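Local structure of polycomb protein Pcl (Drosophila melanogaster, 5OQD) at residues T141-M144 with E145-Q149. The protein helps establish repression of homeotic genes in the early embryo as a DNA- and chromatin-binding component of the Esc/E(z) complex, which methylates histone H3. Numbering follows the deposited sequence.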
loop_
_atom_site.group_PDB
_atom_site.type_symbol
_atom_site.label_atom_id
_atom_site.label_comp_id
_atom_site.label_asym_id
_atom_site.label_seq_id
_atom_site.Cartn_x
_atom_site.Cartn_y
_atom_site.Cartn_z
ATOM N N THR B 141 21.842 -10.050 -0.171
ATOM C CA THR B 141 22.837 -9.006 0.050
ATOM C C THR B 141 22.528 -7.778 -0.802
ATOM O O THR B 141 22.614 -6.645 -0.328
ATOM C CB THR B 141 24.263 -9.497 -0.263
ATOM O OG1 THR B 141 24.286 -10.131 -1.548
ATOM C CG2 THR B 141 24.733 -10.487 0.794
ATOM N N ALA B 142 22.165 -8.013 -2.058
ATOM C CA ALA B 142 21.791 -6.937 -2.967
ATOM C C ALA B 142 20.485 -6.295 -2.517
ATOM O O ALA B 142 20.250 -5.108 -2.739
ATOM C CB ALA B 142 21.667 -7.459 -4.390
ATOM N N LEU B 143 19.643 -7.100 -1.880
ATOM C CA LEU B 143 18.365 -6.635 -1.357
ATOM C C LEU B 143 18.566 -5.729 -0.149
ATOM O O LEU B 143 17.869 -4.728 0.007
ATOM C CB LEU B 143 17.476 -7.822 -0.982
ATOM C CG LEU B 143 16.135 -7.496 -0.322
ATOM C CD1 LEU B 143 15.331 -6.511 -1.160
ATOM C CD2 LEU B 143 15.344 -8.770 -0.084
ATOM N N MET B 144 19.519 -6.093 0.705
ATOM C CA MET B 144 19.827 -5.311 1.898
ATOM C C MET B 144 20.290 -3.902 1.548
ATOM O O MET B 144 19.800 -2.921 2.109
ATOM C CB MET B 144 20.895 -6.016 2.738
ATOM C CG MET B 144 20.342 -6.942 3.802
ATOM S SD MET B 144 19.400 -6.044 5.046
ATOM C CE MET B 144 20.597 -4.805 5.537
ATOM N N GLU B 145 21.237 -3.810 0.619
ATOM C CA GLU B 145 21.780 -2.523 0.200
ATOM C C GLU B 145 20.720 -1.675 -0.491
ATOM O O GLU B 145 20.682 -0.458 -0.325
ATOM C CB GLU B 145 22.978 -2.723 -0.731
ATOM C CG GLU B 145 24.127 -3.503 -0.110
ATOM C CD GLU B 145 24.721 -2.809 1.103
ATOM O OE1 GLU B 145 24.654 -1.563 1.179
ATOM O OE2 GLU B 145 25.254 -3.514 1.986
ATOM N N ARG B 146 19.863 -2.328 -1.269
ATOM C CA ARG B 146 18.772 -1.642 -1.948
ATOM C C ARG B 146 17.782 -1.067 -0.936
ATOM O O ARG B 146 17.271 0.038 -1.119
ATOM C CB ARG B 146 18.059 -2.591 -2.917
ATOM C CG ARG B 146 16.814 -2.005 -3.566
ATOM C CD ARG B 146 17.115 -0.697 -4.284
ATOM N NE ARG B 146 17.895 -0.897 -5.501
ATOM C CZ ARG B 146 18.417 0.090 -6.221
ATOM N NH1 ARG B 146 18.251 1.349 -5.841
ATOM N NH2 ARG B 146 19.111 -0.181 -7.318
ATOM N N LEU B 147 17.527 -1.814 0.134
ATOM C CA LEU B 147 16.612 -1.362 1.177
ATOM C C LEU B 147 17.224 -0.241 2.012
ATOM O O LEU B 147 16.531 0.695 2.410
ATOM C CB LEU B 147 16.211 -2.525 2.086
ATOM C CG LEU B 147 15.266 -3.567 1.486
ATOM C CD1 LEU B 147 14.901 -4.623 2.519
ATOM C CD2 LEU B 147 14.017 -2.902 0.927
ATOM N N LYS B 148 18.523 -0.349 2.281
ATOM C CA LYS B 148 19.242 0.684 3.022
ATOM C C LYS B 148 19.192 2.017 2.287
ATOM O O LYS B 148 18.958 3.063 2.891
ATOM C CB LYS B 148 20.700 0.277 3.254
ATOM C CG LYS B 148 20.914 -0.693 4.405
ATOM C CD LYS B 148 22.392 -1.010 4.569
ATOM C CE LYS B 148 22.649 -1.853 5.807
ATOM N NZ LYS B 148 24.076 -2.273 5.902
ATOM N N GLN B 149 19.411 1.968 0.978
ATOM C CA GLN B 149 19.439 3.174 0.161
ATOM C C GLN B 149 18.050 3.788 0.016
ATOM O O GLN B 149 17.902 5.011 0.035
ATOM C CB GLN B 149 20.024 2.873 -1.218
ATOM C CG GLN B 149 20.237 4.106 -2.072
ATOM C CD GLN B 149 21.071 5.157 -1.366
ATOM O OE1 GLN B 149 22.033 4.840 -0.668
ATOM N NE2 GLN B 149 20.699 6.419 -1.538
#
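Bends at chi2 (-64°) and chi3 (-53°) fold Met-144 so that its methyl CE turns toward Lys-148, one helical turn on. Lys-148 reaches outward and back toward it; its CG lies beside its own backbone N, and the chain beyond is extended. The two side chains meet at an angle, Met-144 CE, the methyl, lying 3.6 Å from Lys-148 CE, so the aliphatic part of the lysine does the touching. Nearer the backbone, Lys-148 CG passes 3.4 Å from Met-144 O, the same carbonyl that takes the Lys-148 N-H at 2.9 Å. One residue back at each end, Leu-143 and Leu-147 repeat the i to i+4 spacing more loosely, Leu-143 CD1 standing 4.0 Å from Leu-147 CG, while that CG also sits 3.2 Å from Leu-143 O. Four successive i to i+4 bonds run beneath, from Glu-145 N to Thr-141 O at 3.3 Å through to Lys-148 N, and mark regular alpha-helix.

This is part of helix 140-153 in the winged-helix domain, apart from the zinc-bearing PHD finger. Leu-143 and Leu-147 face the core: Trp-92 of helix 92-104 touches both and Leu-96 meets Leu-147, while from helix 114-125 Trp-119 meets Leu-143 and Ile-122 meets Leu-147. Met-144 also rests on Leu-114 and Trp-119, at the border between this core and the surface. The contact therefore grades from hydrocarbon to charge: the leucines help join three helices, and the methionine offers an apolar surface to the lysine's methylenes, while the ammonium NZ lies past the methyl at the lysine's outer end.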